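Local atomic coordinates of histidinol-phosphate aminotransferase (Clostridium acetobutylicum, PDB entry 3FTB), a protein that probably transfers amino groups with the help of pyridoxal 5'-phosphate, as the histidinol-phosphate aminotransferase of histidine biosynthesis. Residues K165-H168 with V169-L172; I101-I104 with V105-A109; F293-A297 with N298-C302; M131-Y135 with E136-S140; N263-E266 with E267-W271. All coordinates share one frame; numbering follows the deposited sequence.

Interaction 1 (K165-H168 with V169-L172)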
loop_
_atom_site.group_PDB
_atom_site.type_symbol
_atom_site.label_atom_id
_atom_site.label_comp_id
_atom_site.label_asym_id
_atom_site.label_seq_id
_atom_site.Cartn_x
_atom_site.Cartn_y
_atom_site.Cartn_z
ATOM N N LYS A 165 16.218 1.527 -33.000
ATOM C CA LYS A 165 16.554 0.096 -33.004
ATOM C C LYS A 165 15.494 -0.778 -32.335
ATOM O O LYS A 165 15.271 -1.923 -32.738
ATOM C CB LYS A 165 17.888 -0.151 -32.297
ATOM C CG LYS A 165 19.026 0.744 -32.730
ATOM C CD LYS A 165 20.368 0.109 -32.383
ATOM C CE LYS A 165 21.512 0.782 -33.121
ATOM N NZ LYS A 165 22.757 -0.039 -33.072
ATOM N N PHE A 166 14.866 -0.243 -31.291
ATOM C CA PHE A 166 13.900 -0.999 -30.501
ATOM C C PHE A 166 12.552 -1.103 -31.218
ATOM O O PHE A 166 11.744 -1.980 -30.893
ATOM C CB PHE A 166 13.721 -0.337 -29.129
ATOM C CG PHE A 166 13.241 -1.273 -28.041
ATOM C CD1 PHE A 166 14.113 -2.173 -27.435
ATOM C CD2 PHE A 166 11.927 -1.222 -27.593
ATOM C CE1 PHE A 166 13.674 -3.024 -26.419
ATOM C CE2 PHE A 166 11.488 -2.064 -26.579
ATOM C CZ PHE A 166 12.367 -2.966 -25.996
ATOM N N ILE A 167 12.309 -0.217 -32.189
ATOM C CA ILE A 167 11.041 -0.237 -32.912
ATOM C C ILE A 167 10.832 -1.583 -33.595
ATOM O O ILE A 167 9.700 -2.044 -33.752
ATOM C CB ILE A 167 10.916 0.914 -33.943
ATOM C CG1 ILE A 167 11.063 2.279 -33.252
ATOM C CG2 ILE A 167 9.574 0.836 -34.685
ATOM C CD1 ILE A 167 10.275 2.427 -31.942
ATOM N N HIS A 168 11.926 -2.221 -33.988
ATOM C CA HIS A 168 11.844 -3.568 -34.543
ATOM C C HIS A 168 11.383 -4.553 -33.485
ATOM O O HIS A 168 10.648 -5.492 -33.782
ATOM C CB HIS A 168 13.183 -3.976 -35.140
ATOM C CG HIS A 168 13.724 -2.968 -36.101
ATOM N ND1 HIS A 168 13.347 -2.926 -37.425
ATOM C CD2 HIS A 168 14.582 -1.933 -35.922
ATOM C CE1 HIS A 168 13.965 -1.925 -38.027
ATOM N NE2 HIS A 168 14.719 -1.306 -37.136
ATOM N N VAL A 169 11.797 -4.327 -32.242
ATOM C CA VAL A 169 11.293 -5.134 -31.135
ATOM C C VAL A 169 9.809 -4.832 -30.902
ATOM O O VAL A 169 8.991 -5.739 -30.767
ATOM C CB VAL A 169 12.103 -4.911 -29.820
ATOM C CG1 VAL A 169 11.696 -5.919 -28.749
ATOM C CG2 VAL A 169 13.566 -5.023 -30.075
ATOM N N LEU A 170 9.460 -3.549 -30.873
ATOM C CA LEU A 170 8.089 -3.145 -30.632
ATOM C C LEU A 170 7.157 -3.717 -31.695
ATOM O O LEU A 170 6.111 -4.283 -31.375
ATOM C CB LEU A 170 7.971 -1.623 -30.583
ATOM C CG LEU A 170 8.514 -0.954 -29.321
ATOM C CD1 LEU A 170 7.884 0.415 -29.155
ATOM C CD2 LEU A 170 8.260 -1.808 -28.085
ATOM N N LYS A 171 7.545 -3.573 -32.960
ATOM C CA LYS A 171 6.743 -4.086 -34.072
ATOM C C LYS A 171 6.564 -5.598 -34.050
ATOM O O LYS A 171 5.550 -6.087 -34.508
ATOM C CB LYS A 171 7.330 -3.660 -35.419
ATOM C CG LYS A 171 6.887 -2.285 -35.894
ATOM C CD LYS A 171 7.698 -1.825 -37.108
ATOM C CE LYS A 171 7.093 -0.578 -37.735
ATOM N NZ LYS A 171 6.232 0.161 -36.765
ATOM N N LEU A 172 7.553 -6.338 -33.540
ATOM C CA LEU A 172 7.430 -7.794 -33.389
ATOM C C LEU A 172 6.580 -8.179 -32.180
ATOM O O LEU A 172 5.742 -9.083 -32.264
ATOM C CB LEU A 172 8.800 -8.463 -33.258
ATOM C CG LEU A 172 9.687 -8.675 -34.488
ATOM C CD1 LEU A 172 10.949 -9.409 -34.073
ATOM C CD2 LEU A 172 8.955 -9.443 -35.578
#

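Interaction 2 (I101-I104 with V105-A109)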
loop_
_atom_site.group_PDB
_atom_site.type_symbol
_atom_site.label_atom_id
_atom_site.label_comp_id
_atom_site.label_asym_id
_atom_site.label_seq_id
_atom_site.Cartn_x
_atom_site.Cartn_y
_atom_site.Cartn_z
ATOM N N ILE A 101 9.711 -14.663 -18.730
ATOM C CA ILE A 101 10.131 -13.315 -19.090
ATOM C C ILE A 101 11.600 -13.249 -19.518
ATOM O O ILE A 101 12.444 -13.980 -19.010
ATOM C CB ILE A 101 9.896 -12.328 -17.922
ATOM C CG1 ILE A 101 9.792 -10.892 -18.440
ATOM C CG2 ILE A 101 11.010 -12.462 -16.899
ATOM C CD1 ILE A 101 9.201 -9.880 -17.429
ATOM N N LEU A 102 11.892 -12.372 -20.469
ATOM C CA LEU A 102 13.267 -12.015 -20.803
ATOM C C LEU A 102 13.676 -10.808 -19.962
ATOM O O LEU A 102 13.083 -9.732 -20.090
ATOM C CB LEU A 102 13.374 -11.654 -22.290
ATOM C CG LEU A 102 14.741 -11.295 -22.874
ATOM C CD1 LEU A 102 15.490 -12.556 -23.139
ATOM C CD2 LEU A 102 14.538 -10.515 -24.168
ATOM N N ILE A 103 14.674 -10.984 -19.100
ATOM C CA ILE A 103 15.182 -9.867 -18.317
ATOM C C ILE A 103 16.505 -9.405 -18.903
ATOM O O ILE A 103 17.446 -10.187 -19.030
ATOM C CB ILE A 103 15.349 -10.210 -16.819
ATOM C CG1 ILE A 103 14.104 -10.921 -16.288
ATOM C CG2 ILE A 103 15.595 -8.935 -16.019
ATOM C CD1 ILE A 103 14.174 -11.283 -14.823
ATOM N N ILE A 104 16.546 -8.141 -19.317
ATOM C CA ILE A 104 17.771 -7.540 -19.801
ATOM C C ILE A 104 18.599 -7.202 -18.578
ATOM O O ILE A 104 18.104 -6.582 -17.632
ATOM C CB ILE A 104 17.514 -6.269 -20.632
ATOM C CG1 ILE A 104 17.139 -6.643 -22.066
ATOM C CG2 ILE A 104 18.771 -5.398 -20.664
ATOM C CD1 ILE A 104 16.123 -7.750 -22.170
ATOM N N VAL A 105 19.864 -7.600 -18.604
ATOM C CA VAL A 105 20.685 -7.586 -17.409
ATOM C C VAL A 105 22.140 -7.282 -17.823
ATOM O O VAL A 105 22.545 -7.637 -18.931
ATOM C CB VAL A 105 20.536 -8.950 -16.694
ATOM C CG1 VAL A 105 21.444 -9.996 -17.342
ATOM C CG2 VAL A 105 20.791 -8.817 -15.203
ATOM N N PRO A 106 22.922 -6.594 -16.958
ATOM C CA PRO A 106 22.600 -6.111 -15.604
ATOM C C PRO A 106 21.281 -5.335 -15.554
ATOM O O PRO A 106 20.890 -4.728 -16.567
ATOM C CB PRO A 106 23.766 -5.163 -15.284
ATOM C CG PRO A 106 24.855 -5.575 -16.175
ATOM C CD PRO A 106 24.240 -6.114 -17.412
ATOM N N SER A 107 20.595 -5.374 -14.412
ATOM C CA SER A 107 19.411 -4.547 -14.203
ATOM C C SER A 107 18.985 -4.520 -12.734
ATOM O O SER A 107 19.519 -5.247 -11.907
ATOM C CB SER A 107 18.249 -5.046 -15.062
ATOM O OG SER A 107 17.865 -6.348 -14.646
ATOM N N TYR A 108 18.020 -3.668 -12.422
ATOM C CA TYR A 108 17.471 -3.556 -11.072
ATOM C C TYR A 108 17.061 -4.924 -10.525
ATOM O O TYR A 108 16.236 -5.628 -11.127
ATOM C CB TYR A 108 16.287 -2.605 -11.127
ATOM C CG TYR A 108 15.660 -2.231 -9.812
ATOM C CD1 TYR A 108 16.422 -1.740 -8.772
ATOM C CD2 TYR A 108 14.278 -2.330 -9.629
ATOM C CE1 TYR A 108 15.835 -1.384 -7.562
ATOM C CE2 TYR A 108 13.681 -1.964 -8.428
ATOM C CZ TYR A 108 14.464 -1.492 -7.398
ATOM O OH TYR A 108 13.869 -1.133 -6.205
ATOM N N ALA A 109 17.649 -5.289 -9.387
ATOM C CA ALA A 109 17.459 -6.598 -8.756
ATOM C C ALA A 109 16.008 -7.070 -8.714
ATOM O O ALA A 109 15.744 -8.255 -8.898
ATOM C CB ALA A 109 18.037 -6.592 -7.356
#

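Interaction 3 (F293-A297 with N298-C302)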
loop_
_atom_site.group_PDB
_atom_site.type_symbol
_atom_site.label_atom_id
_atom_site.label_comp_id
_atom_site.label_asym_id
_atom_site.label_seq_id
_atom_site.Cartn_x
_atom_site.Cartn_y
_atom_site.Cartn_z
ATOM N N PHE A 293 30.885 4.960 -17.589
ATOM C CA PHE A 293 29.808 4.735 -18.551
ATOM C C PHE A 293 28.850 5.931 -18.543
ATOM O O PHE A 293 28.477 6.425 -17.479
ATOM C CB PHE A 293 29.047 3.442 -18.226
ATOM C CG PHE A 293 29.875 2.192 -18.365
ATOM C CD1 PHE A 293 30.591 1.691 -17.282
ATOM C CD2 PHE A 293 29.927 1.508 -19.577
ATOM C CE1 PHE A 293 31.354 0.530 -17.407
ATOM C CE2 PHE A 293 30.686 0.349 -19.714
ATOM C CZ PHE A 293 31.400 -0.140 -18.630
ATOM N N SER A 294 28.458 6.398 -19.726
ATOM C CA SER A 294 27.636 7.605 -19.845
ATOM C C SER A 294 26.188 7.414 -19.367
ATOM O O SER A 294 25.452 6.569 -19.895
ATOM C CB SER A 294 27.661 8.136 -21.280
ATOM O OG SER A 294 26.943 9.356 -21.372
ATOM N N PRO A 295 25.779 8.216 -18.364
ATOM C CA PRO A 295 24.477 8.135 -17.698
ATOM C C PRO A 295 23.448 9.015 -18.375
ATOM O O PRO A 295 23.806 9.940 -19.104
ATOM C CB PRO A 295 24.761 8.722 -16.306
ATOM C CG PRO A 295 26.164 9.300 -16.358
ATOM C CD PRO A 295 26.613 9.276 -17.776
ATOM N N HIS A 296 22.175 8.747 -18.121
ATOM C CA HIS A 296 21.125 9.613 -18.632
ATOM C C HIS A 296 20.121 9.971 -17.561
ATOM O O HIS A 296 19.099 10.585 -17.842
ATOM C CB HIS A 296 20.480 9.009 -19.878
ATOM C CG HIS A 296 21.362 9.090 -21.081
ATOM N ND1 HIS A 296 22.359 8.170 -21.334
ATOM C CD2 HIS A 296 21.433 10.009 -22.072
ATOM C CE1 HIS A 296 22.995 8.510 -22.442
ATOM N NE2 HIS A 296 22.451 9.618 -22.912
ATOM N N ALA A 297 20.434 9.580 -16.326
ATOM C CA ALA A 297 19.643 9.946 -15.157
ATOM C C ALA A 297 20.553 10.520 -14.077
ATOM O O ALA A 297 21.548 11.179 -14.382
ATOM C CB ALA A 297 18.867 8.731 -14.626
ATOM N N ASN A 298 20.238 10.252 -12.813
ATOM C CA ASN A 298 21.035 10.792 -11.704
ATOM C C ASN A 298 21.987 9.785 -11.026
ATOM O O ASN A 298 22.139 9.778 -9.796
ATOM C CB ASN A 298 20.129 11.473 -10.671
ATOM C CG ASN A 298 19.180 10.498 -10.007
ATOM O OD1 ASN A 298 18.724 9.549 -10.640
ATOM N ND2 ASN A 298 18.897 10.709 -8.722
ATOM N N PHE A 299 22.651 8.963 -11.841
ATOM C CA PHE A 299 23.674 8.045 -11.357
ATOM C C PHE A 299 24.637 7.660 -12.481
ATOM O O PHE A 299 24.319 7.808 -13.661
ATOM C CB PHE A 299 23.039 6.798 -10.744
ATOM C CG PHE A 299 22.041 6.133 -11.644
ATOM C CD1 PHE A 299 22.455 5.245 -12.623
ATOM C CD2 PHE A 299 20.686 6.403 -11.517
ATOM C CE1 PHE A 299 21.537 4.635 -13.465
ATOM C CE2 PHE A 299 19.772 5.804 -12.350
ATOM C CZ PHE A 299 20.194 4.913 -13.324
ATOM N N VAL A 300 25.808 7.157 -12.098
ATOM C CA VAL A 300 26.884 6.851 -13.040
ATOM C C VAL A 300 27.586 5.526 -12.676
ATOM O O VAL A 300 27.929 5.306 -11.511
ATOM C CB VAL A 300 27.915 8.009 -13.051
ATOM C CG1 VAL A 300 28.515 8.204 -11.653
ATOM C CG2 VAL A 300 28.996 7.771 -14.091
ATOM N N LEU A 301 27.788 4.646 -13.662
ATOM C CA LEU A 301 28.493 3.370 -13.436
ATOM C C LEU A 301 29.982 3.429 -13.813
ATOM O O LEU A 301 30.340 3.628 -14.983
ATOM C CB LEU A 301 27.829 2.220 -14.212
ATOM C CG LEU A 301 28.500 0.843 -14.115
ATOM C CD1 LEU A 301 28.115 0.160 -12.813
ATOM C CD2 LEU A 301 28.152 -0.038 -15.313
ATOM N N CYS A 302 30.843 3.221 -12.823
ATOM C CA CYS A 302 32.283 3.293 -13.030
ATOM C C CYS A 302 32.968 1.917 -12.968
ATOM O O CYS A 302 32.670 1.091 -12.107
ATOM C CB CYS A 302 32.910 4.284 -12.036
ATOM S SG CYS A 302 32.213 5.966 -12.136
HETATM O O HOH W 1 26.862 5.442 -15.958
HETATM O O HOH W 2 21.899 7.720 -14.896
#

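Interaction 4 (M131-Y135 with E136-S140)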
loop_
_atom_site.group_PDB
_atom_site.type_symbol
_atom_site.label_atom_id
_atom_site.label_comp_id
_atom_site.label_asym_id
_atom_site.label_seq_id
_atom_site.Cartn_x
_atom_site.Cartn_y
_atom_site.Cartn_z
ATOM N N MET A 131 27.935 -1.717 -22.180
ATOM C CA MET A 131 26.622 -1.547 -21.550
ATOM C C MET A 131 25.559 -1.119 -22.574
ATOM O O MET A 131 24.674 -0.314 -22.281
ATOM C CB MET A 131 26.678 -0.613 -20.329
ATOM C CG MET A 131 27.580 -1.101 -19.154
ATOM S SD MET A 131 27.044 -2.564 -18.225
ATOM C CE MET A 131 27.596 -3.901 -19.268
ATOM N N CYS A 132 25.662 -1.684 -23.780
ATOM C CA CYS A 132 24.667 -1.511 -24.837
ATOM C C CYS A 132 23.748 -2.716 -24.941
ATOM O O CYS A 132 24.198 -3.858 -24.849
ATOM C CB CYS A 132 25.339 -1.290 -26.201
ATOM S SG CYS A 132 26.263 0.251 -26.313
ATOM N N ILE A 133 22.463 -2.449 -25.144
ATOM C CA ILE A 133 21.481 -3.493 -25.396
ATOM C C ILE A 133 21.903 -4.318 -26.611
ATOM O O ILE A 133 22.415 -3.777 -27.605
ATOM C CB ILE A 133 20.067 -2.880 -25.631
ATOM C CG1 ILE A 133 19.548 -2.224 -24.352
ATOM C CG2 ILE A 133 19.070 -3.927 -26.116
ATOM C CD1 ILE A 133 18.369 -1.337 -24.582
ATOM N N ASP A 134 21.704 -5.628 -26.524
ATOM C CA ASP A 134 21.881 -6.497 -27.679
ATOM C C ASP A 134 20.511 -6.636 -28.360
ATOM O O ASP A 134 19.821 -7.650 -28.204
ATOM C CB ASP A 134 22.415 -7.857 -27.226
ATOM C CG ASP A 134 22.959 -8.700 -28.379
ATOM O OD1 ASP A 134 22.708 -8.358 -29.557
ATOM O OD2 ASP A 134 23.638 -9.717 -28.094
ATOM N N TYR A 135 20.105 -5.603 -29.096
ATOM C CA TYR A 135 18.758 -5.575 -29.668
ATOM C C TYR A 135 18.490 -6.820 -30.482
ATOM O O TYR A 135 17.403 -7.389 -30.423
ATOM C CB TYR A 135 18.538 -4.329 -30.524
ATOM C CG TYR A 135 18.667 -3.058 -29.736
ATOM C CD1 TYR A 135 17.623 -2.610 -28.945
ATOM C CD2 TYR A 135 19.841 -2.314 -29.761
ATOM C CE1 TYR A 135 17.738 -1.447 -28.205
ATOM C CE2 TYR A 135 19.961 -1.149 -29.030
ATOM C CZ TYR A 135 18.913 -0.725 -28.248
ATOM O OH TYR A 135 19.027 0.431 -27.508
ATOM N N GLU A 136 19.492 -7.239 -31.236
ATOM C CA GLU A 136 19.374 -8.406 -32.094
ATOM C C GLU A 136 19.168 -9.680 -31.284
ATOM O O GLU A 136 18.612 -10.659 -31.786
ATOM C CB GLU A 136 20.618 -8.540 -32.972
ATOM C CG GLU A 136 20.305 -9.016 -34.369
ATOM C CD GLU A 136 19.470 -8.017 -35.131
ATOM O OE1 GLU A 136 19.845 -6.824 -35.157
ATOM O OE2 GLU A 136 18.435 -8.423 -35.695
ATOM N N ASP A 137 19.631 -9.670 -30.035
ATOM C CA ASP A 137 19.430 -10.799 -29.127
ATOM C C ASP A 137 18.017 -10.793 -28.554
ATOM O O ASP A 137 17.366 -11.835 -28.475
ATOM C CB ASP A 137 20.446 -10.777 -27.986
ATOM C CG ASP A 137 20.404 -12.042 -27.147
ATOM O OD1 ASP A 137 20.479 -13.144 -27.729
ATOM O OD2 ASP A 137 20.295 -11.939 -25.906
ATOM N N ILE A 138 17.547 -9.619 -28.143
ATOM C CA ILE A 138 16.167 -9.490 -27.701
ATOM C C ILE A 138 15.243 -10.039 -28.787
ATOM O O ILE A 138 14.335 -10.825 -28.503
ATOM C CB ILE A 138 15.796 -8.028 -27.373
ATOM C CG1 ILE A 138 16.615 -7.523 -26.185
ATOM C CG2 ILE A 138 14.294 -7.900 -27.091
ATOM C CD1 ILE A 138 16.386 -6.064 -25.865
ATOM N N ILE A 139 15.494 -9.632 -30.030
ATOM C CA ILE A 139 14.768 -10.153 -31.183
ATOM C C ILE A 139 14.815 -11.680 -31.220
ATOM O O ILE A 139 13.777 -12.339 -31.277
ATOM C CB ILE A 139 15.365 -9.647 -32.509
ATOM C CG1 ILE A 139 15.444 -8.116 -32.540
ATOM C CG2 ILE A 139 14.557 -10.176 -33.678
ATOM C CD1 ILE A 139 14.231 -7.442 -33.117
ATOM N N SER A 140 16.025 -12.231 -31.187
ATOM C CA SER A 140 16.222 -13.667 -31.370
ATOM C C SER A 140 15.695 -14.505 -30.212
ATOM O O SER A 140 15.806 -15.728 -30.231
ATOM C CB SER A 140 17.701 -13.970 -31.596
ATOM O OG SER A 140 18.463 -13.635 -30.452
#

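Interaction 5 (N263-E266 with E267-W271)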
loop_
_atom_site.group_PDB
_atom_site.type_symbol
_atom_site.label_atom_id
_atom_site.label_comp_id
_atom_site.label_asym_id
_atom_site.label_seq_id
_atom_site.Cartn_x
_atom_site.Cartn_y
_atom_site.Cartn_z
ATOM N N ASN A 263 7.742 24.199 -12.396
ATOM C CA ASN A 263 8.926 24.928 -11.931
ATOM C C ASN A 263 9.821 24.150 -10.952
ATOM O O ASN A 263 10.966 24.535 -10.697
ATOM C CB ASN A 263 8.549 26.310 -11.393
ATOM C CG ASN A 263 8.162 27.276 -12.504
ATOM O OD1 ASN A 263 8.854 27.381 -13.521
ATOM N ND2 ASN A 263 7.049 27.982 -12.319
ATOM N N TYR A 264 9.294 23.057 -10.411
ATOM C CA TYR A 264 10.112 22.109 -9.672
ATOM C C TYR A 264 10.802 21.225 -10.694
ATOM O O TYR A 264 11.973 20.864 -10.544
ATOM C CB TYR A 264 9.258 21.243 -8.742
ATOM C CG TYR A 264 10.048 20.141 -8.075
ATOM C CD1 TYR A 264 10.681 20.358 -6.863
ATOM C CD2 TYR A 264 10.185 18.894 -8.674
ATOM C CE1 TYR A 264 11.410 19.361 -6.251
ATOM C CE2 TYR A 264 10.923 17.888 -8.072
ATOM C CZ TYR A 264 11.531 18.130 -6.858
ATOM O OH TYR A 264 12.269 17.146 -6.242
ATOM N N ILE A 265 10.060 20.887 -11.743
ATOM C CA ILE A 265 10.581 20.042 -12.805
ATOM C C ILE A 265 11.681 20.714 -13.652
ATOM O O ILE A 265 12.534 20.033 -14.208
ATOM C CB ILE A 265 9.430 19.522 -13.699
ATOM C CG1 ILE A 265 8.459 18.680 -12.860
ATOM C CG2 ILE A 265 9.975 18.715 -14.880
ATOM C CD1 ILE A 265 7.118 18.360 -13.544
ATOM N N GLU A 266 11.674 22.040 -13.738
ATOM C CA GLU A 266 12.645 22.748 -14.578
ATOM C C GLU A 266 13.915 23.111 -13.817
ATOM O O GLU A 266 15.021 23.138 -14.376
ATOM C CB GLU A 266 12.020 24.016 -15.157
ATOM C CG GLU A 266 10.924 23.769 -16.174
ATOM C CD GLU A 266 10.270 25.060 -16.628
ATOM O OE1 GLU A 266 9.651 25.060 -17.714
ATOM O OE2 GLU A 266 10.380 26.072 -15.900
ATOM N N GLU A 267 13.739 23.418 -12.539
ATOM C CA GLU A 267 14.856 23.714 -11.663
ATOM C C GLU A 267 15.676 22.428 -11.484
ATOM O O GLU A 267 16.891 22.457 -11.280
ATOM C CB GLU A 267 14.331 24.226 -10.316
ATOM C CG GLU A 267 15.386 24.853 -9.408
ATOM C CD GLU A 267 15.068 24.687 -7.924
ATOM O OE1 GLU A 267 16.014 24.458 -7.135
ATOM O OE2 GLU A 267 13.880 24.778 -7.553
ATOM N N SER A 268 14.990 21.297 -11.592
ATOM C CA SER A 268 15.612 19.990 -11.432
ATOM C C SER A 268 16.433 19.616 -12.676
ATOM O O SER A 268 17.602 19.241 -12.566
ATOM C CB SER A 268 14.546 18.928 -11.106
ATOM O OG SER A 268 13.946 19.171 -9.837
ATOM N N LEU A 269 15.824 19.719 -13.855
ATOM C CA LEU A 269 16.562 19.556 -15.111
ATOM C C LEU A 269 17.783 20.473 -15.149
ATOM O O LEU A 269 18.867 20.074 -15.576
ATOM C CB LEU A 269 15.657 19.849 -16.309
ATOM C CG LEU A 269 14.968 18.650 -16.968
ATOM C CD1 LEU A 269 15.062 17.402 -16.102
ATOM C CD2 LEU A 269 13.519 18.973 -17.314
ATOM N N LEU A 270 17.589 21.708 -14.699
ATOM C CA LEU A 270 18.662 22.685 -14.617
ATOM C C LEU A 270 19.825 22.070 -13.837
ATOM O O LEU A 270 21.005 22.321 -14.115
ATOM C CB LEU A 270 18.148 23.938 -13.905
ATOM C CG LEU A 270 18.338 25.282 -14.605
ATOM C CD1 LEU A 270 18.405 26.402 -13.578
ATOM C CD2 LEU A 270 19.584 25.277 -15.486
ATOM N N TRP A 271 19.477 21.244 -12.858
ATOM C CA TRP A 271 20.476 20.630 -12.008
ATOM C C TRP A 271 21.291 19.576 -12.761
ATOM O O TRP A 271 22.438 19.841 -13.114
ATOM C CB TRP A 271 19.831 20.083 -10.727
ATOM C CG TRP A 271 20.595 18.979 -10.102
ATOM C CD1 TRP A 271 21.900 19.003 -9.705
ATOM C CD2 TRP A 271 20.105 17.673 -9.793
ATOM N NE1 TRP A 271 22.256 17.789 -9.176
ATOM C CE2 TRP A 271 21.172 16.954 -9.216
ATOM C CE3 TRP A 271 18.870 17.040 -9.950
ATOM C CZ2 TRP A 271 21.040 15.633 -8.798
ATOM C CZ3 TRP A 271 18.740 15.725 -9.531
ATOM C CH2 TRP A 271 19.819 15.036 -8.969
#

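Interaction 1 (K165-H168 with V169-L172)
The carbonyl oxygen of Phe-166 is gripped by two successive amide groups of the next helical turn. Leu-170 N reaches Phe-166 O at 2.8 Å, approaching nearly along the C=O axis with an N-H...O angle of 159°, whereas the bond from Val-169 N to the same oxygen is strongly bent and weak. One residue on, Lys-171 N donates to Ile-167 O, also at 2.8 Å and almost straight, so the backbone pattern is that of an alpha-helix. The Phe-166 side chain uses the same spacing. Its CG lies anti to the backbone N (chi1 -156°), which lays the ring beside the following turn. Val-169 CB then sits 4.0 Å from the ring centroid, practically on the ring normal, as a CH-pi contact over one face, with CG2 near CD1 and CG1 near CZ. Leu-170 crosses the Phe-166 side chain at about a right angle, its CD2 coming obliquely to the ring, 3.6 Å from Phe-166 CE2. Further round the helix, the Lys-171 chain passes Ile-167 CG2 and ends in a hydrogen bond between NZ and Tyr-204 OH. Phe-166 and Leu-170 both touch Ile-180 of strand 179-183, and Val-169 touches Ile-138 of helix 135-141. Phe-166, Val-169 and Leu-170 thus belong to the buried side of the crossover helix in the beta-alpha-beta unit 147-151, 163-176, 179-183.

Interaction 2 (I101-I104 with V105-A109)
Residues 101-104 belong to strand 100-105, which ends at Val-105; a cis peptide bond then leads into Pro-106 and the chain turns. The turn carries Ser-107 back towards the strand end, pointing its CB at the carbonyl of Ile-104. Ser-107 OG lies 3.0 Å from Ile-104 O, a weak hydrogen bond, and the proton may go to another acceptor instead. The hydroxyl occupies the position between its own backbone N and carbonyl carbon (chi1 65°), and this rotation also brings OG to 3.7 Å from Ile-103 CG2. The hydroxyl thus has the strand-end carbonyl and a methyl group on its strand-facing side. Within the turn, Pro-106 O accepts a hydrogen bond from Asn-154 ND2, and Val-105 meets Ile-330. The strand itself lies between strands 121-126 and 147-151 of the seven-stranded sheet, with Leu-102 and Ile-104 packed on Ile-138 of helix 135-141, while the turn leads on to helix 110-117.

Interaction 3 (F293-A297 with N298-C302)
Phe-293 N donates to Leu-301 O at 3.0 Å in a nearly straight bond (168°), a direct backbone link in the beta hairpin formed by strands 289-293 and 299-304, at the edge of the five-stranded sheet within the chain. Their side chains lie alongside each other and point the same way, Phe-293 CD1 touching Leu-301 CD2 at 3.6 Å, while the Leu-301 carbonyl meets the ring at its edge. Next along, Pro-295 CG rests beside Val-300 CG2 at 3.9 Å, and near the bend Ala-297 CB approaches Phe-299 CE2 obliquely. A water modelled between Phe-293 O and Leu-301 N sits implausibly close to both, so that bridge is doubtful. A second accepts from Ala-297 N and donates to Phe-299 O at 2.7 Å, over a face of the Phe-299 ring. Farther out, Phe-186 packs edge-to-face with Phe-299, Asn-298 ND2 donates to Asn-34 O, and Arg-276 NH1 donates to Ala-297 O. Near the bend, the second water therefore satisfies two backbone groups among apolar side chains, although buried Asn-298 N is left without a partner.

Interaction 4 (M131-Y135 with E136-S140)
The carboxylate of Asp-134 lies against CB of Asp-137 in the first turn of helix 135-141, the two side chains crossing at about a right angle and their carboxylate planes 33° apart. Asp-134 is the N-cap residue. A chi1 of -165° swings its carboxylate away from its own amide and over the start of the helix, where OD1 receives a weak capping bond from Asp-137 N at 3.4 Å and CG comes to 3.3 Å from Asp-137 CB. The main-chain oxygen of the cap is held more firmly: Ile-138 N donates to Asp-134 O at 3.0 Å, and Asp-137 N donates to it from well above the carbonyl plane. The two acidic groups remain 4.6 Å apart between their OD2 atoms, and their mutual repulsion is probably eased by outside partners, since Asp-137 OD1 forms a salt bridge with Lys-141 and its OD2 bonds to Ser-125 OG. Just before the cap, a single methyl of Ile-133, CG2, meets two groups. It lies 3.4 Å above the plane of the Tyr-135 ring, towards the rim, and is tightly packed against Ile-138 CD1. The hydroxyl of Tyr-135 bonds to Asn-162 N. Ile-138 continues inward onto Leu-102 and Ile-104, while Tyr-135 and Ile-139 lean on helix 163-176, so the helix start packs on strand 100-105 and against helix 163-176.

Interaction 5 (N263-E266 with E267-W271)
Segments 263-266 and 267-271 are consecutive turns of the long alpha-helix 262-285, but the backbone bonds are uneven: Leu-270 N to Glu-266 O is sound at 3.0 Å, whereas Leu-269 N to Ile-265 O is straight yet long and weak. The serine hydroxyl folded back on the helix backbone, a familiar alpha-helical motif, supplements them. Ser-268 holds OG beside its own N (chi1 -66°), and from there OG donates to Tyr-264 O, while the amide of Ser-268 gives that oxygen only a weak bond. The Tyr-264 side chain spreads beneath the same hydroxyl and ends in a hydrogen bond from OH to Gly-39 O. On another side of the helix Ile-265 CG2 makes a loose apolar contact with Leu-269 CD2. Trp-271 NE1 bonds to Lys-342 O, tying the next turn to a different part of the chain. Ser-268 OG thus lies 2.7 Å from Tyr-264 O and also 3.7 Å above the plane of the Tyr-264 ring, displaced towards its rim.

In the fold
All five are local contacts, yet their chemistry follows their place in the fold. In interactions 2 and 3 the touching residues are all buried, at a strand end of the seven-stranded sheet and in the five-stranded sheet respectively; the first has a cis-proline turn and a weak hydroxyl contact, the second a bridging water. Interaction 4 lies at the surface and combines helix capping and neighbouring acids with an apolar contact, whereas interactions 1 and 5 are helical ladders with one buried side. Interactions 1, 2 and 4 meet where two helices pack on the seven-stranded sheet, Ile-138 touching both Val-169 and Leu-102. Met-131 of interaction 4 touches Phe-293 of interaction 3, which in turn reaches interaction 5 through Asn-298 and Trp-271.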